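Local structure of probable starch synthase 4, chloroplastic/amyloplastic (Arabidopsis thaliana, 6GNE) at residues Y80-W85 and F121-R126; F106-G109 and G113-D116. The protein is a probable starch synthase of plastids and belongs to the GT-B class of glycosyltransferases, which pair two Rossmann-like domains across a cleft. All coordinates share one frame; numbering follows the deposited sequence.

Contact 1 of 2, residues Y80-W85 and F121-R126; sequences YKNKIW and FSYFSR
Tyr123 bridges from helix 121-126 to strand 80-85, and its hydroxyl arrives between Asn82 and the CB of Tyr80. The spacing is wide, and Tyr123 spans it: the axes of the two segments come no closer than 11.6 Å. They cross at an angle of -73°. The CA atoms of Tyr80 and Tyr123 are 10.1 Å apart. Tyr123 reaches straight out from the helix because its chi1 of -180° carries CG away from the backbone N, and it spends its full length on the gap. Asn82 points back at it from the strand, so the two side chains approach from opposite directions. The terminal amide of Asn82 meets the ring at its edge, on the CE1 side, rather than over a face; amide and ring planes are 57° apart. Asn82 CG lies 3.4 Å from Tyr123 OH, which puts the polar end of the amide beside the hydroxyl, although which amide atom faces it is uncertain. Tyr80 borders the other edge: its CB is 3.5 Å from Tyr123 OH and 4.3 Å from Tyr123 CE2, an apolar contact made by the root of the side chain while the phenol of Tyr80 heads away. The contact is therefore narrow, burying 138 Å² in all, and one aromatic side chain supplies the whole helix side of it. Within the fold, the Tyr123 ring packs against Phe75 edge-to-face, against the ring of Phe105 and against Pro99. Strand 78-89 runs antiparallel to both 64-75 and 92-100, with Asn82 touching Ser73 and Ile97 on these neighbours, whereas helix 117-134 turns Ser125 and Arg126 toward helix 152-160.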
loop_
_atom_site.group_PDB
_atom_site.type_symbol
_atom_site.label_atom_id
_atom_site.label_comp_id
_atom_site.label_asym_id
_atom_site.label_seq_id
_atom_site.Cartn_x
_atom_site.Cartn_y
_atom_site.Cartn_z
ATOM N N TYR A 80 -30.007 8.502 5.973
ATOM C CA TYR A 80 -29.357 8.255 7.267
ATOM C C TYR A 80 -28.429 9.383 7.666
ATOM O O TYR A 80 -27.787 10.005 6.819
ATOM C CB TYR A 80 -28.571 6.949 7.273
ATOM C CG TYR A 80 -29.450 5.751 7.144
ATOM C CD1 TYR A 80 -29.825 5.276 5.890
ATOM C CD2 TYR A 80 -29.919 5.088 8.271
ATOM C CE1 TYR A 80 -30.654 4.167 5.770
ATOM C CE2 TYR A 80 -30.735 3.970 8.163
ATOM C CZ TYR A 80 -31.109 3.516 6.918
ATOM O OH TYR A 80 -31.937 2.422 6.818
ATOM N N LYS A 81 -28.351 9.621 8.972
ATOM C CA LYS A 81 -27.515 10.687 9.516
ATOM C C LYS A 81 -26.065 10.269 9.603
ATOM O O LYS A 81 -25.769 9.126 9.940
ATOM C CB LYS A 81 -28.057 11.133 10.865
ATOM C CG LYS A 81 -29.314 11.964 10.672
ATOM C CD LYS A 81 -29.921 12.402 11.991
ATOM C CE LYS A 81 -31.141 13.275 11.733
ATOM N NZ LYS A 81 -32.088 13.204 12.882
ATOM N N ASN A 82 -25.177 11.197 9.256
ATOM C CA ASN A 82 -23.721 11.010 9.421
ATOM C C ASN A 82 -23.101 12.162 10.227
ATOM O O ASN A 82 -23.293 13.318 9.850
ATOM C CB ASN A 82 -23.038 10.969 8.051
ATOM C CG ASN A 82 -23.539 9.845 7.170
ATOM O OD1 ASN A 82 -24.298 10.069 6.244
ATOM N ND2 ASN A 82 -23.103 8.642 7.445
ATOM N N LYS A 83 -22.395 11.856 11.321
ATOM C CA LYS A 83 -21.546 12.839 12.031
ATOM C C LYS A 83 -20.280 13.036 11.205
ATOM O O LYS A 83 -19.627 12.071 10.857
ATOM C CB LYS A 83 -21.111 12.386 13.467
ATOM C CG LYS A 83 -21.823 13.040 14.640
ATOM C CD LYS A 83 -23.321 12.709 14.633
ATOM C CE LYS A 83 -24.281 13.872 14.993
ATOM N NZ LYS A 83 -24.752 13.837 16.406
ATOM N N ILE A 84 -19.947 14.288 10.913
ATOM C CA ILE A 84 -18.722 14.630 10.199
ATOM C C ILE A 84 -17.671 15.136 11.197
ATOM O O ILE A 84 -17.965 15.998 12.056
ATOM C CB ILE A 84 -18.990 15.700 9.120
ATOM C CG1 ILE A 84 -20.149 15.259 8.208
ATOM C CG2 ILE A 84 -17.744 15.976 8.286
ATOM C CD1 ILE A 84 -20.033 13.843 7.668
ATOM N N TRP A 85 -16.456 14.585 11.082
ATOM C CA TRP A 85 -15.330 15.021 11.898
ATOM C C TRP A 85 -14.275 15.623 10.991
ATOM O O TRP A 85 -14.141 15.176 9.860
ATOM C CB TRP A 85 -14.725 13.841 12.653
ATOM C CG TRP A 85 -15.621 13.188 13.643
ATOM C CD1 TRP A 85 -16.757 12.478 13.379
ATOM C CD2 TRP A 85 -15.463 13.176 15.063
ATOM N NE1 TRP A 85 -17.313 12.031 14.536
ATOM C CE2 TRP A 85 -16.538 12.439 15.589
ATOM C CE3 TRP A 85 -14.505 13.692 15.937
ATOM C CZ2 TRP A 85 -16.695 12.223 16.963
ATOM C CZ3 TRP A 85 -14.653 13.475 17.273
ATOM C CH2 TRP A 85 -15.757 12.761 17.781
ATOM N N PHE A 121 -18.619 -0.313 2.596
ATOM C CA PHE A 121 -17.869 0.646 1.777
ATOM C C PHE A 121 -18.668 1.311 0.632
ATOM O O PHE A 121 -18.365 2.441 0.228
ATOM C CB PHE A 121 -16.550 0.023 1.317
ATOM C CG PHE A 121 -15.594 -0.260 2.457
ATOM C CD1 PHE A 121 -14.903 0.780 3.060
ATOM C CD2 PHE A 121 -15.406 -1.558 2.937
ATOM C CE1 PHE A 121 -14.023 0.534 4.099
ATOM C CE2 PHE A 121 -14.540 -1.811 3.993
ATOM C CZ PHE A 121 -13.841 -0.771 4.578
ATOM N N SER A 122 -19.683 0.640 0.105
ATOM C CA SER A 122 -20.612 1.313 -0.810
ATOM C C SER A 122 -21.392 2.426 -0.075
ATOM O O SER A 122 -21.632 3.492 -0.649
ATOM C CB SER A 122 -21.562 0.324 -1.507
ATOM O OG SER A 122 -22.386 -0.341 -0.580
ATOM N N TYR A 123 -21.780 2.202 1.182
ATOM C CA TYR A 123 -22.381 3.289 1.982
ATOM C C TYR A 123 -21.439 4.479 2.090
ATOM O O TYR A 123 -21.815 5.622 1.802
ATOM C CB TYR A 123 -22.751 2.827 3.396
ATOM C CG TYR A 123 -23.377 3.925 4.253
ATOM C CD1 TYR A 123 -22.574 4.866 4.938
ATOM C CD2 TYR A 123 -24.768 4.032 4.382
ATOM C CE1 TYR A 123 -23.154 5.865 5.708
ATOM C CE2 TYR A 123 -25.345 5.031 5.162
ATOM C CZ TYR A 123 -24.544 5.944 5.821
ATOM O OH TYR A 123 -25.129 6.918 6.610
ATOM N N PHE A 124 -20.221 4.186 2.533
ATOM C CA PHE A 124 -19.186 5.187 2.702
ATOM C C PHE A 124 -18.976 6.002 1.431
ATOM O O PHE A 124 -18.873 7.240 1.491
ATOM C CB PHE A 124 -17.865 4.536 3.126
ATOM C CG PHE A 124 -16.695 5.476 3.069
ATOM C CD1 PHE A 124 -16.674 6.628 3.864
ATOM C CD2 PHE A 124 -15.630 5.239 2.209
ATOM C CE1 PHE A 124 -15.612 7.512 3.806
ATOM C CE2 PHE A 124 -14.549 6.126 2.164
ATOM C CZ PHE A 124 -14.545 7.263 2.961
ATOM N N SER A 125 -18.901 5.306 0.297
ATOM C CA SER A 125 -18.694 5.944 -1.009
ATOM C C SER A 125 -19.808 6.917 -1.313
ATOM O O SER A 125 -19.544 8.016 -1.780
ATOM C CB SER A 125 -18.612 4.904 -2.133
ATOM O OG SER A 125 -17.468 4.075 -2.002
ATOM N N ARG A 126 -21.046 6.517 -1.033
ATOM C CA ARG A 126 -22.201 7.391 -1.240
ATOM C C ARG A 126 -22.128 8.599 -0.319
ATOM O O ARG A 126 -22.170 9.736 -0.789
ATOM C CB ARG A 126 -23.522 6.652 -1.008
ATOM C CG ARG A 126 -24.774 7.480 -1.251
ATOM C CD ARG A 126 -24.868 7.875 -2.717
ATOM N NE ARG A 126 -25.870 8.912 -2.985
ATOM C CZ ARG A 126 -27.112 8.708 -3.409
ATOM N NH1 ARG A 126 -27.620 7.484 -3.562
ATOM N NH2 ARG A 126 -27.881 9.760 -3.636
#

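Contact 2 of 2, residues F106-G109 and G113-D116; sequences FWRG and GEQD
The guanidinium of Arg108 receives Glu114 and Asp116 at its edge, and neither carboxylate lies over one of its faces. The three residues form a salt-bridge network within the loop that joins strand 92-100 to helix 117-134 in the N-terminal Rossmann-like domain of the GT-B fold. Toward Asp116 the grip is bidentate and end-on: Arg108 NH1 donates to Asp116 OD1 at 2.9 Å, and Arg108 NH2 donates to Asp116 OD2, also at 2.9 Å and almost straight, with an N-H...O angle of 176°. The two flat groups are only 14° from coplanar, and both oxygens use their syn lone pairs, as expected for a paired arginine-carboxylate bridge. Glu114 binds differently. Its carboxylate is turned steeply against the guanidinium, and OE1 alone takes a bond from Arg108 NH1, at 3.0 Å, through its anti lone pair. A bend at chi2 (-66°) folds the Arg108 chain round this carboxylate, bringing Arg108 CB to 3.6 Å from Glu114 CD, above the carboxylate plane. Asp116 stands just before helix 117-134, yet its side chain makes no capping bond to that helix and turns to the arginine instead.

Backbone oxygens complete the arginine's partners: NE donates to Lys104 O and NH2 also to Ser103 O, so all five guanidinium N-H groups are engaged and the group's rotation should be fixed. Arg120 of the following helix touches both Arg108 and Glu114. The Glu114 side chain is about 10 Å from a bound alpha-D-glucopyranose, so the network lies near the glycan without reaching it. At its centre is Arg108 NH1, whose two N-H groups are divided between Glu114 OE1 and Asp116 OD1.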
loop_
_atom_site.group_PDB
_atom_site.type_symbol
_atom_site.label_atom_id
_atom_site.label_comp_id
_atom_site.label_asym_id
_atom_site.label_seq_id
_atom_site.Cartn_x
_atom_site.Cartn_y
_atom_site.Cartn_z
ATOM N N PHE A 106 -18.706 1.269 10.844
ATOM C CA PHE A 106 -17.309 1.509 11.220
ATOM C C PHE A 106 -17.062 1.476 12.717
ATOM O O PHE A 106 -16.214 2.194 13.244
ATOM C CB PHE A 106 -16.831 2.786 10.545
ATOM C CG PHE A 106 -16.966 2.717 9.069
ATOM C CD1 PHE A 106 -16.177 1.846 8.347
ATOM C CD2 PHE A 106 -17.942 3.444 8.402
ATOM C CE1 PHE A 106 -16.330 1.726 6.982
ATOM C CE2 PHE A 106 -18.095 3.336 7.027
ATOM C CZ PHE A 106 -17.291 2.469 6.319
ATOM N N TRP A 107 -17.764 0.556 13.371
ATOM C CA TRP A 107 -17.700 0.353 14.803
ATOM C C TRP A 107 -17.510 -1.143 15.091
ATOM O O TRP A 107 -18.078 -1.663 16.032
ATOM C CB TRP A 107 -19.020 0.846 15.373
ATOM C CG TRP A 107 -18.976 1.956 16.364
ATOM C CD1 TRP A 107 -18.128 2.097 17.443
ATOM C CD2 TRP A 107 -19.908 3.045 16.434
ATOM N NE1 TRP A 107 -18.448 3.238 18.146
ATOM C CE2 TRP A 107 -19.545 3.832 17.562
ATOM C CE3 TRP A 107 -21.027 3.429 15.657
ATOM C CZ2 TRP A 107 -20.261 5.004 17.927
ATOM C CZ3 TRP A 107 -21.729 4.592 16.013
ATOM C CH2 TRP A 107 -21.341 5.367 17.138
ATOM N N ARG A 108 -16.684 -1.815 14.290
ATOM C CA ARG A 108 -16.532 -3.279 14.308
ATOM C C ARG A 108 -15.182 -3.754 14.851
ATOM O O ARG A 108 -14.893 -4.950 14.832
ATOM C CB ARG A 108 -16.657 -3.822 12.879
ATOM C CG ARG A 108 -17.890 -3.369 12.103
ATOM C CD ARG A 108 -19.184 -3.897 12.693
ATOM N NE ARG A 108 -20.313 -3.545 11.822
ATOM C CZ ARG A 108 -20.658 -4.169 10.683
ATOM N NH1 ARG A 108 -19.974 -5.217 10.223
ATOM N NH2 ARG A 108 -21.696 -3.725 9.984
ATOM N N GLY A 109 -14.328 -2.836 15.283
ATOM C CA GLY A 109 -13.016 -3.195 15.807
ATOM C C GLY A 109 -11.975 -3.491 14.753
ATOM O O GLY A 109 -10.845 -3.836 15.093
ATOM N N GLY A 113 -12.602 -6.971 6.542
ATOM C CA GLY A 113 -12.865 -8.373 6.806
ATOM C C GLY A 113 -14.202 -8.712 7.410
ATOM O O GLY A 113 -14.404 -9.848 7.818
ATOM N N GLU A 114 -15.129 -7.765 7.446
ATOM C CA GLU A 114 -16.485 -8.058 7.888
ATOM C C GLU A 114 -17.261 -8.740 6.749
ATOM O O GLU A 114 -16.962 -8.555 5.570
ATOM C CB GLU A 114 -17.196 -6.771 8.319
ATOM C CG GLU A 114 -16.516 -6.022 9.470
ATOM C CD GLU A 114 -16.605 -6.751 10.811
ATOM O OE1 GLU A 114 -17.717 -6.823 11.364
ATOM O OE2 GLU A 114 -15.569 -7.233 11.323
ATOM N N GLN A 115 -18.288 -9.503 7.124
ATOM C CA GLN A 115 -19.110 -10.230 6.159
ATOM C C GLN A 115 -19.881 -9.282 5.237
ATOM O O GLN A 115 -20.148 -9.602 4.087
ATOM C CB GLN A 115 -20.062 -11.225 6.881
ATOM C CG GLN A 115 -20.520 -12.445 6.060
ATOM C CD GLN A 115 -19.364 -13.367 5.544
ATOM O OE1 GLN A 115 -18.191 -13.310 6.002
ATOM N NE2 GLN A 115 -19.703 -14.233 4.577
ATOM N N ASP A 116 -20.204 -8.094 5.724
ATOM C CA ASP A 116 -20.900 -7.094 4.918
ATOM C C ASP A 116 -19.980 -5.953 4.425
ATOM O O ASP A 116 -20.420 -4.823 4.331
ATOM C CB ASP A 116 -22.118 -6.561 5.707
ATOM C CG ASP A 116 -21.730 -5.792 6.980
ATOM O OD1 ASP A 116 -20.616 -5.997 7.505
ATOM O OD2 ASP A 116 -22.543 -4.974 7.454
#

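Following the chain from the N terminus, the first of the four segments reached is 80-85, on strand 78-89, which belongs to contact 1. The chain returns along strand 92-100, enters the loop where 106-109 and 113-116 close the short loop of contact 2, and proceeds into helix 117-134, where 121-126 completes contact 1. The smaller closure thus falls wholly within the larger one. Their centres are 15 Å apart, but the two sets of segments touch: Phe106 CZ packs 3.8 Å from Phe124 CB, and Phe106 CE1 lies 3.9 Å from Phe121 CE1. Contact 1 ties the helix to the sheet, while contact 2 joins two parts of the loop that leads into that helix.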